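Local coordinates for protein Non-structural maintenance of chromosomes element 1 homolog (Xenopus laevis, PDB 7DG2) that probably acts as a RING-type E3 ubiquitin ligase that works with a MAGE partner inside the SMC5-SMC6 complex, which serves in DNA repair, at residues R3-H8 / H37-M42; A14-G19 / Y77-R82; E149-G154 / H162-M167. All coordinates share one frame; numbering follows the deposited sequence.

How the contacts relate
Contacts 1 and 2 both use helix 6-18: contact 1 holds its start and contact 2 its end. Their centres lie 19 Å apart and their nearest atoms about 7 Å, so they do not touch. Contact 3 follows later in the chain, between the lead-in and first strand of the beta-hairpin 152-161 and the start of helix 163-176. It touches contact 2, with centres 12 Å apart. There Arg82 NH2 sits 2.9 Å from Met167 O, a probable hydrogen bond, and Gly19 CA packs 3.8 Å from Arg164 CZ. Contact 1 is remote from contact 3, about 30 Å between centres. An acetate, probably from the crystallisation liquor, lies near Gly19 and is bound by Arg164.

Contact 1: R3-H8 / H37-M42; sequences RINESH and HKVHYM
Glu6 lies over the His37 ring where the capped start of helix 6-18 meets the loop after helix 23-36, a contact at the surface. Beside this pair, Val39 lies against Asn5 and Ser7. The helix start is a capping box: Ser7 N donates to Asn5 OD1, and Asn5 N donates to His8 ND1. Glu6 is the side chain to follow. Its CB sits over one face of the His37 ring, 3.8 Å from the centroid, a CH-pi contact offset toward ND1. CG stands beside the backbone N (chi1 -77°), and the chain runs on extended past the ring at about a right angle to His37. At the tip, Glu6 OE2 lies 3.5 Å from His37 ND1. A water donates to Glu6 OE2 at 3.1 Å and makes a weak bond with His37 ND1. The other ring nitrogen, His37 NE2, bonds to Arg10, so both ring nitrogens have a polar partner, ND1 only a weak one. Leu82 of the MAGE domain-containing protein chain packs on both Glu6 and His37. Val39 uses one methyl for the cap itself. Its CG2 touches Ser7 OG at 3.9 Å and lies 3.7 Å from the capping oxygen, Asn5 OD1.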
loop_
_atom_site.group_PDB
_atom_site.type_symbol
_atom_site.label_atom_id
_atom_site.label_comp_id
_atom_site.label_asym_id
_atom_site.label_seq_id
_atom_site.Cartn_x
_atom_site.Cartn_y
_atom_site.Cartn_z
ATOM N N ARG A 3 18.166 18.285 8.970
ATOM C CA ARG A 3 17.319 18.484 7.809
ATOM C C ARG A 3 16.837 17.127 7.316
ATOM O O ARG A 3 17.598 16.157 7.274
ATOM C CB ARG A 3 18.090 19.203 6.705
ATOM C CG ARG A 3 17.234 20.020 5.756
ATOM C CD ARG A 3 17.796 21.427 5.656
ATOM N NE ARG A 3 19.257 21.405 5.593
ATOM C CZ ARG A 3 20.044 22.361 6.079
ATOM N NH1 ARG A 3 19.511 23.419 6.678
ATOM N NH2 ARG A 3 21.363 22.254 5.974
ATOM N N ILE A 4 15.555 17.049 6.976
ATOM C CA ILE A 4 15.034 15.826 6.387
ATOM C C ILE A 4 15.741 15.594 5.053
ATOM O O ILE A 4 15.924 16.522 4.253
ATOM C CB ILE A 4 13.502 15.929 6.265
ATOM C CG1 ILE A 4 12.876 14.580 5.964
ATOM C CG2 ILE A 4 13.075 16.971 5.216
ATOM C CD1 ILE A 4 11.353 14.601 6.114
ATOM N N ASN A 5 16.207 14.369 4.833
ATOM C CA ASN A 5 16.955 14.070 3.615
ATOM C C ASN A 5 16.465 12.739 3.053
ATOM O O ASN A 5 15.489 12.153 3.540
ATOM C CB ASN A 5 18.470 14.087 3.882
ATOM C CG ASN A 5 18.901 13.077 4.930
ATOM O OD1 ASN A 5 18.596 11.882 4.844
ATOM N ND2 ASN A 5 19.623 13.557 5.943
ATOM N N GLU A 6 17.157 12.269 2.014
ATOM C CA GLU A 6 16.710 11.083 1.291
ATOM C C GLU A 6 16.728 9.822 2.155
ATOM O O GLU A 6 15.967 8.890 1.888
ATOM C CB GLU A 6 17.561 10.899 0.036
ATOM C CG GLU A 6 17.152 11.875 -1.062
ATOM C CD GLU A 6 18.213 12.088 -2.115
ATOM O OE1 GLU A 6 18.625 13.253 -2.305
ATOM O OE2 GLU A 6 18.631 11.097 -2.754
ATOM N N SER A 7 17.576 9.751 3.189
ATOM C CA SER A 7 17.515 8.589 4.076
ATOM C C SER A 7 16.170 8.520 4.797
ATOM O O SER A 7 15.555 7.448 4.879
ATOM C CB SER A 7 18.677 8.615 5.080
ATOM O OG SER A 7 18.536 9.684 6.009
ATOM N N HIS A 8 15.679 9.661 5.304
ATOM C CA HIS A 8 14.348 9.703 5.908
ATOM C C HIS A 8 13.267 9.360 4.889
ATOM O O HIS A 8 12.294 8.664 5.213
ATOM C CB HIS A 8 14.054 11.083 6.486
ATOM C CG HIS A 8 15.068 11.563 7.477
ATOM N ND1 HIS A 8 16.106 12.403 7.127
ATOM C CD2 HIS A 8 15.184 11.353 8.810
ATOM C CE1 HIS A 8 16.831 12.672 8.201
ATOM N NE2 HIS A 8 16.296 12.047 9.234
ATOM N N HIS A 37 22.015 6.289 0.974
ATOM C CA HIS A 37 21.979 7.703 0.624
ATOM C C HIS A 37 23.154 8.476 1.213
ATOM O O HIS A 37 23.108 9.708 1.277
ATOM C CB HIS A 37 20.640 8.310 1.044
ATOM C CG HIS A 37 19.481 7.730 0.292
ATOM N ND1 HIS A 37 19.206 8.065 -1.016
ATOM C CD2 HIS A 37 18.560 6.802 0.646
ATOM C CE1 HIS A 37 18.149 7.386 -1.429
ATOM N NE2 HIS A 37 17.735 6.615 -0.441
ATOM N N LYS A 38 24.207 7.768 1.621
ATOM C CA LYS A 38 25.479 8.388 2.007
ATOM C C LYS A 38 25.305 9.328 3.193
ATOM O O LYS A 38 25.923 10.391 3.262
ATOM C CB LYS A 38 26.120 9.118 0.823
ATOM C CG LYS A 38 26.217 8.263 -0.440
ATOM C CD LYS A 38 26.716 6.865 -0.115
ATOM C CE LYS A 38 26.694 5.949 -1.337
ATOM N NZ LYS A 38 27.971 5.972 -2.107
ATOM N N VAL A 39 24.447 8.933 4.130
ATOM C CA VAL A 39 24.239 9.646 5.384
ATOM C C VAL A 39 24.968 8.868 6.468
ATOM O O VAL A 39 24.868 7.636 6.523
ATOM C CB VAL A 39 22.738 9.760 5.713
ATOM C CG1 VAL A 39 22.526 10.233 7.147
ATOM C CG2 VAL A 39 22.047 10.685 4.728
ATOM N N HIS A 40 25.704 9.567 7.332
ATOM C CA HIS A 40 26.455 8.856 8.364
ATOM C C HIS A 40 25.500 8.105 9.283
ATOM O O HIS A 40 24.646 8.713 9.932
ATOM C CB HIS A 40 27.314 9.828 9.173
ATOM C CG HIS A 40 28.230 9.148 10.144
ATOM N ND1 HIS A 40 29.601 9.139 9.996
ATOM C CD2 HIS A 40 27.967 8.430 11.262
ATOM C CE1 HIS A 40 30.144 8.454 10.986
ATOM N NE2 HIS A 40 29.175 8.012 11.769
ATOM N N TYR A 41 25.638 6.777 9.344
ATOM C CA TYR A 41 24.737 5.966 10.152
ATOM C C TYR A 41 25.150 6.042 11.615
ATOM O O TYR A 41 26.288 5.703 11.957
ATOM C CB TYR A 41 24.737 4.508 9.695
ATOM C CG TYR A 41 24.010 3.586 10.661
ATOM C CD1 TYR A 41 22.656 3.776 10.955
ATOM C CD2 TYR A 41 24.672 2.529 11.283
ATOM C CE1 TYR A 41 21.987 2.941 11.838
ATOM C CE2 TYR A 41 24.016 1.692 12.171
ATOM C CZ TYR A 41 22.667 1.903 12.439
ATOM O OH TYR A 41 21.995 1.084 13.311
ATOM N N MET A 42 24.223 6.469 12.474
ATOM C CA MET A 42 24.458 6.575 13.912
ATOM C C MET A 42 23.477 5.654 14.624
ATOM O O MET A 42 22.279 5.954 14.703
ATOM C CB MET A 42 24.308 8.021 14.385
ATOM C CG MET A 42 25.203 8.992 13.644
ATOM S SD MET A 42 24.966 10.706 14.185
ATOM C CE MET A 42 26.227 11.517 13.202
HETATM O O HOH W 1 21.511 10.114 -2.387
#

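Contact 2: A14-G19 / Y77-R82; sequences ALMSHG and YALVNR
Leu15 and Leu79 bring the last turns of helix 6-18 against the middle strand of the antiparallel sheet 20-22, 75-81, 62-68. The axes of helix 14-18 and strand 77-81 approach to 7.8 Å, with their directions 76° apart. Both leucines share one conformation. Each has CG anti to its own N (chi1 -172° for Leu15, 179° for Leu79), which extends the branch into the interface. The two side chains meet at a slant, with Leu15 CG 4.1 Å from Leu79 CB. The methyls of Leu15 divide the strand backbone: CD1 reaches Tyr77 O, and CD2 lies 4.0 Å from Leu79 N. Leu79 turns CD2 onto CA and CB of Met16. Met16 is itself extended as far as SD. Its side chain also packs on Phe62 of the MAGE domain-containing protein chain and Thr67 of the Nse4 chain, and Leu79 packs on Phe68 of the Nse4 chain. All three proteins therefore meet at this helix end. The helix ends at His18, and Gly19, with positive phi, leads into strand 20-22. Its carbonyl takes a backbone hydrogen bond from Leu79 N at 3.1 Å. The same oxygen lies 3.3 Å from Ala78 CA, a CH...O contact.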
loop_
_atom_site.group_PDB
_atom_site.type_symbol
_atom_site.label_atom_id
_atom_site.label_comp_id
_atom_site.label_asym_id
_atom_site.label_seq_id
_atom_site.Cartn_x
_atom_site.Cartn_y
_atom_site.Cartn_z
ATOM N N ALA A 14 9.423 2.945 2.662
ATOM C CA ALA A 14 9.362 1.536 3.049
ATOM C C ALA A 14 8.264 1.295 4.082
ATOM O O ALA A 14 7.471 0.352 3.962
ATOM C CB ALA A 14 10.725 1.083 3.593
ATOM N N LEU A 15 8.173 2.167 5.083
ATOM C CA LEU A 15 7.145 1.994 6.106
ATOM C C LEU A 15 5.747 2.206 5.535
ATOM O O LEU A 15 4.803 1.494 5.914
ATOM C CB LEU A 15 7.400 2.945 7.273
ATOM C CG LEU A 15 6.487 2.707 8.475
ATOM C CD1 LEU A 15 6.527 1.231 8.926
ATOM C CD2 LEU A 15 6.892 3.620 9.626
ATOM N N MET A 16 5.592 3.170 4.623
ATOM C CA MET A 16 4.305 3.348 3.953
ATOM C C MET A 16 3.882 2.066 3.245
ATOM O O MET A 16 2.697 1.692 3.261
ATOM C CB MET A 16 4.396 4.514 2.956
ATOM C CG MET A 16 3.113 4.816 2.263
ATOM S SD MET A 16 3.229 6.293 1.218
ATOM C CE MET A 16 4.786 6.973 1.781
ATOM N N SER A 17 4.840 1.368 2.625
ATOM C CA SER A 17 4.491 0.179 1.860
ATOM C C SER A 17 4.135 -0.984 2.767
ATOM O O SER A 17 3.303 -1.817 2.396
ATOM C CB SER A 17 5.628 -0.222 0.913
ATOM O OG SER A 17 6.684 -0.858 1.599
ATOM N N HIS A 18 4.727 -1.035 3.961
ATOM C CA HIS A 18 4.445 -2.111 4.905
ATOM C C HIS A 18 3.326 -1.786 5.883
ATOM O O HIS A 18 2.713 -2.716 6.437
ATOM C CB HIS A 18 5.709 -2.442 5.698
ATOM C CG HIS A 18 6.721 -3.208 4.912
ATOM N ND1 HIS A 18 6.585 -4.552 4.651
ATOM C CD2 HIS A 18 7.876 -2.819 4.321
ATOM C CE1 HIS A 18 7.621 -4.965 3.940
ATOM N NE2 HIS A 18 8.423 -3.934 3.734
ATOM N N GLY A 19 3.082 -0.510 6.144
ATOM C CA GLY A 19 2.119 -0.077 7.160
ATOM C C GLY A 19 2.673 -0.182 8.563
ATOM O O GLY A 19 2.610 0.785 9.331
ATOM N N TYR A 77 6.679 -0.330 14.874
ATOM C CA TYR A 77 6.498 1.018 14.361
ATOM C C TYR A 77 5.428 0.978 13.280
ATOM O O TYR A 77 5.428 0.074 12.438
ATOM C CB TYR A 77 7.790 1.579 13.764
ATOM C CG TYR A 77 8.855 1.899 14.794
ATOM C CD1 TYR A 77 9.562 0.882 15.427
ATOM C CD2 TYR A 77 9.154 3.214 15.121
ATOM C CE1 TYR A 77 10.542 1.177 16.369
ATOM C CE2 TYR A 77 10.144 3.510 16.055
ATOM C CZ TYR A 77 10.817 2.488 16.679
ATOM O OH TYR A 77 11.797 2.792 17.613
ATOM N N ALA A 78 4.512 1.939 13.308
ATOM C CA ALA A 78 3.467 1.982 12.290
ATOM C C ALA A 78 3.225 3.412 11.831
ATOM O O ALA A 78 3.221 4.342 12.642
ATOM C CB ALA A 78 2.149 1.391 12.802
ATOM N N LEU A 79 3.000 3.576 10.525
ATOM C CA LEU A 79 2.588 4.852 9.953
ATOM C C LEU A 79 1.068 4.917 10.044
ATOM O O LEU A 79 0.372 4.123 9.399
ATOM C CB LEU A 79 3.054 4.971 8.501
ATOM C CG LEU A 79 2.639 6.278 7.812
ATOM C CD1 LEU A 79 3.297 7.493 8.502
ATOM C CD2 LEU A 79 3.026 6.229 6.332
ATOM N N VAL A 80 0.551 5.834 10.858
ATOM C CA VAL A 80 -0.879 5.867 11.142
ATOM C C VAL A 80 -1.461 7.221 10.754
ATOM O O VAL A 80 -0.795 8.260 10.793
ATOM C CB VAL A 80 -1.178 5.539 12.629
ATOM C CG1 VAL A 80 -0.705 4.132 12.947
ATOM C CG2 VAL A 80 -0.525 6.536 13.570
ATOM N N ASN A 81 -2.725 7.186 10.352
ATOM C CA ASN A 81 -3.493 8.390 10.121
ATOM C C ASN A 81 -4.054 8.905 11.441
ATOM O O ASN A 81 -4.352 8.132 12.354
ATOM C CB ASN A 81 -4.621 8.095 9.141
ATOM C CG ASN A 81 -5.466 9.299 8.874
ATOM O OD1 ASN A 81 -4.942 10.389 8.662
ATOM N ND2 ASN A 81 -6.784 9.125 8.907
ATOM N N ARG A 82 -4.197 10.223 11.545
ATOM C CA ARG A 82 -4.572 10.815 12.823
ATOM C C ARG A 82 -5.745 11.785 12.710
ATOM O O ARG A 82 -5.993 12.546 13.651
ATOM C CB ARG A 82 -3.354 11.494 13.462
ATOM C CG ARG A 82 -2.450 10.495 14.224
ATOM C CD ARG A 82 -3.210 10.002 15.457
ATOM N NE ARG A 82 -2.693 8.805 16.133
ATOM C CZ ARG A 82 -3.144 7.564 15.924
ATOM N NH1 ARG A 82 -4.097 7.331 15.018
ATOM N NH2 ARG A 82 -2.642 6.547 16.629
#

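Contact 3: E149-G154 / H162-M167; sequences EKWLIG and HTRCIM. With ACT (acetate ion), chain D.
Arg164 lays its guanidinium flat on the Trp151 indole, joining the first turn of helix 163-176 to the chain that leads into the beta-hairpin of strands 152-155 and 158-161. The stack centres are 4.0 Å apart and the planes are 21° from parallel. The charged group over the six-membered ring also makes a cation-pi contact, with CZ off-centre. CD covers the same ring, a CH-pi contact, and Arg164 NE is 3.3 Å from Trp151 CH2. Arg164 reaches the indole because its chain is extended from CG to NE. At the edge of the guanidinium, NH1 donates an almost straight bond of 2.9 Å to an oxygen of the acetate, in the guanidinium plane. The acetate is probably from the crystallisation liquor. Arg164 NH1 is also 2.7 Å from Glu149 O. The stacked indole packs further on Phe70 of the Nse4 chain, and His69 of that chain packs on Arg164.

His162 is the N-cap of the helix. With CG anti to its backbone N (chi1 -162°), the ring turns back over the helix start. ND1 then accepts from Arg164 N at 2.9 Å, within 1° of the ring plane. NE2 is hydrogen-bonded to a glycerol, also probably from the crystallisation liquor. One imidazole face is covered by Lys150, whose CB stands over its centre, 3.8 Å from the centroid. The two side chains run alongside each other. Ile153 CG1 meets His162 CD2 at 3.5 Å. Lys150 ends helix 136-148 in a Schellman motif, and its carbonyl oxygen, buried here, has no polar partner in the model. The backbones join as well: His162 N donates to Trp151 O, 3.0 Å away, from well above the carbonyl plane. Cys165 CB packs against that same oxygen and, at the indole edge, against Trp151 CE3.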
loop_
_atom_site.group_PDB
_atom_site.type_symbol
_atom_site.label_atom_id
_atom_site.label_comp_id
_atom_site.label_asym_id
_atom_site.label_seq_id
_atom_site.Cartn_x
_atom_site.Cartn_y
_atom_site.Cartn_z
ATOM N N GLU A 149 -3.680 -6.933 4.494
ATOM C CA GLU A 149 -3.379 -5.526 4.753
ATOM C C GLU A 149 -3.045 -5.233 6.214
ATOM O O GLU A 149 -2.868 -4.062 6.569
ATOM C CB GLU A 149 -4.553 -4.646 4.313
ATOM C CG GLU A 149 -4.933 -4.830 2.862
ATOM C CD GLU A 149 -3.820 -4.441 1.910
ATOM O OE1 GLU A 149 -3.317 -3.303 2.030
ATOM O OE2 GLU A 149 -3.455 -5.278 1.053
ATOM N N LYS A 150 -2.980 -6.256 7.063
ATOM C CA LYS A 150 -2.610 -6.113 8.473
ATOM C C LYS A 150 -3.598 -5.238 9.244
ATOM O O LYS A 150 -3.214 -4.449 10.107
ATOM C CB LYS A 150 -1.174 -5.588 8.608
ATOM C CG LYS A 150 -0.163 -6.590 8.102
ATOM C CD LYS A 150 1.226 -5.981 8.076
ATOM C CE LYS A 150 2.296 -7.057 8.102
ATOM N NZ LYS A 150 1.875 -8.286 7.386
ATOM N N TRP A 151 -4.895 -5.393 8.960
ATOM C CA TRP A 151 -5.924 -4.865 9.851
ATOM C C TRP A 151 -6.412 -5.929 10.819
ATOM O O TRP A 151 -6.700 -5.623 11.978
ATOM C CB TRP A 151 -7.125 -4.308 9.063
ATOM C CG TRP A 151 -6.700 -3.180 8.179
ATOM C CD1 TRP A 151 -6.755 -3.137 6.807
ATOM C CD2 TRP A 151 -6.088 -1.958 8.601
ATOM N NE1 TRP A 151 -6.223 -1.944 6.355
ATOM C CE2 TRP A 151 -5.806 -1.206 7.436
ATOM C CE3 TRP A 151 -5.750 -1.422 9.849
ATOM C CZ2 TRP A 151 -5.202 0.061 7.485
ATOM C CZ3 TRP A 151 -5.139 -0.160 9.897
ATOM C CH2 TRP A 151 -4.882 0.568 8.720
ATOM N N LEU A 152 -6.448 -7.172 10.377
ATOM C CA LEU A 152 -6.781 -8.297 11.236
ATOM C C LEU A 152 -5.613 -9.270 11.252
ATOM O O LEU A 152 -4.785 -9.300 10.339
ATOM C CB LEU A 152 -8.049 -9.019 10.751
ATOM C CG LEU A 152 -9.362 -8.239 10.746
ATOM C CD1 LEU A 152 -10.497 -9.111 10.228
ATOM C CD2 LEU A 152 -9.671 -7.694 12.131
ATOM N N ILE A 153 -5.551 -10.058 12.320
ATOM C CA ILE A 153 -4.655 -11.199 12.446
ATOM C C ILE A 153 -5.545 -12.425 12.470
ATOM O O ILE A 153 -6.531 -12.444 13.213
ATOM C CB ILE A 153 -3.837 -11.135 13.747
ATOM C CG1 ILE A 153 -2.640 -10.217 13.608
ATOM C CG2 ILE A 153 -3.401 -12.534 14.182
ATOM C CD1 ILE A 153 -1.878 -10.154 14.888
ATOM N N GLY A 154 -5.203 -13.440 11.689
ATOM C CA GLY A 154 -6.045 -14.620 11.537
ATOM C C GLY A 154 -5.317 -15.884 11.951
ATOM O O GLY A 154 -4.162 -16.089 11.577
ATOM N N HIS A 162 -5.129 -6.581 14.322
ATOM C CA HIS A 162 -3.677 -6.514 14.188
ATOM C C HIS A 162 -3.118 -5.429 15.103
ATOM O O HIS A 162 -3.803 -4.459 15.436
ATOM C CB HIS A 162 -3.299 -6.222 12.721
ATOM C CG HIS A 162 -1.872 -6.545 12.379
ATOM N ND1 HIS A 162 -0.811 -5.736 12.737
ATOM C CD2 HIS A 162 -1.336 -7.591 11.708
ATOM C CE1 HIS A 162 0.316 -6.275 12.309
ATOM N NE2 HIS A 162 0.025 -7.406 11.690
ATOM N N THR A 163 -1.852 -5.590 15.508
ATOM C CA THR A 163 -1.178 -4.510 16.229
ATOM C C THR A 163 -1.318 -3.181 15.491
ATOM O O THR A 163 -1.562 -2.142 16.107
ATOM C CB THR A 163 0.294 -4.861 16.428
ATOM O OG1 THR A 163 0.384 -6.092 17.153
ATOM C CG2 THR A 163 1.006 -3.760 17.207
ATOM N N ARG A 164 -1.187 -3.205 14.164
ATOM C CA ARG A 164 -1.346 -1.982 13.378
ATOM C C ARG A 164 -2.703 -1.341 13.617
ATOM O O ARG A 164 -2.815 -0.114 13.740
ATOM C CB ARG A 164 -1.188 -2.293 11.893
ATOM C CG ARG A 164 -1.286 -1.025 11.026
ATOM C CD ARG A 164 -1.737 -1.356 9.622
ATOM N NE ARG A 164 -1.664 -0.211 8.711
ATOM C CZ ARG A 164 -1.708 -0.341 7.390
ATOM N NH1 ARG A 164 -1.805 -1.544 6.845
ATOM N NH2 ARG A 164 -1.636 0.723 6.606
ATOM N N CYS A 165 -3.755 -2.162 13.679
ATOM C CA CYS A 165 -5.097 -1.637 13.872
ATOM C C CYS A 165 -5.253 -1.018 15.256
ATOM O O CYS A 165 -5.817 0.070 15.397
ATOM C CB CYS A 165 -6.103 -2.760 13.660
ATOM S SG CYS A 165 -7.810 -2.176 13.665
ATOM N N ILE A 166 -4.761 -1.701 16.295
ATOM C CA ILE A 166 -4.841 -1.143 17.642
ATOM C C ILE A 166 -4.061 0.167 17.733
ATOM O O ILE A 166 -4.521 1.143 18.345
ATOM C CB ILE A 166 -4.342 -2.176 18.668
ATOM C CG1 ILE A 166 -5.144 -3.466 18.531
ATOM C CG2 ILE A 166 -4.403 -1.594 20.074
ATOM C CD1 ILE A 166 -4.523 -4.671 19.284
ATOM N N MET A 167 -2.879 0.218 17.115
ATOM C CA MET A 167 -2.071 1.434 17.167
ATOM C C MET A 167 -2.797 2.603 16.521
ATOM O O MET A 167 -2.853 3.703 17.086
ATOM C CB MET A 167 -0.719 1.190 16.501
ATOM C CG MET A 167 0.216 0.294 17.335
ATOM S SD MET A 167 1.754 -0.169 16.530
ATOM C CE MET A 167 2.598 1.420 16.447
HETATM C C ACT D . -0.707 -1.363 3.642
HETATM O O ACT D . -1.956 -1.477 3.906
HETATM O OXT ACT D . -0.033 -0.305 3.428
HETATM C CH3 ACT D . 0.090 -2.717 3.596
#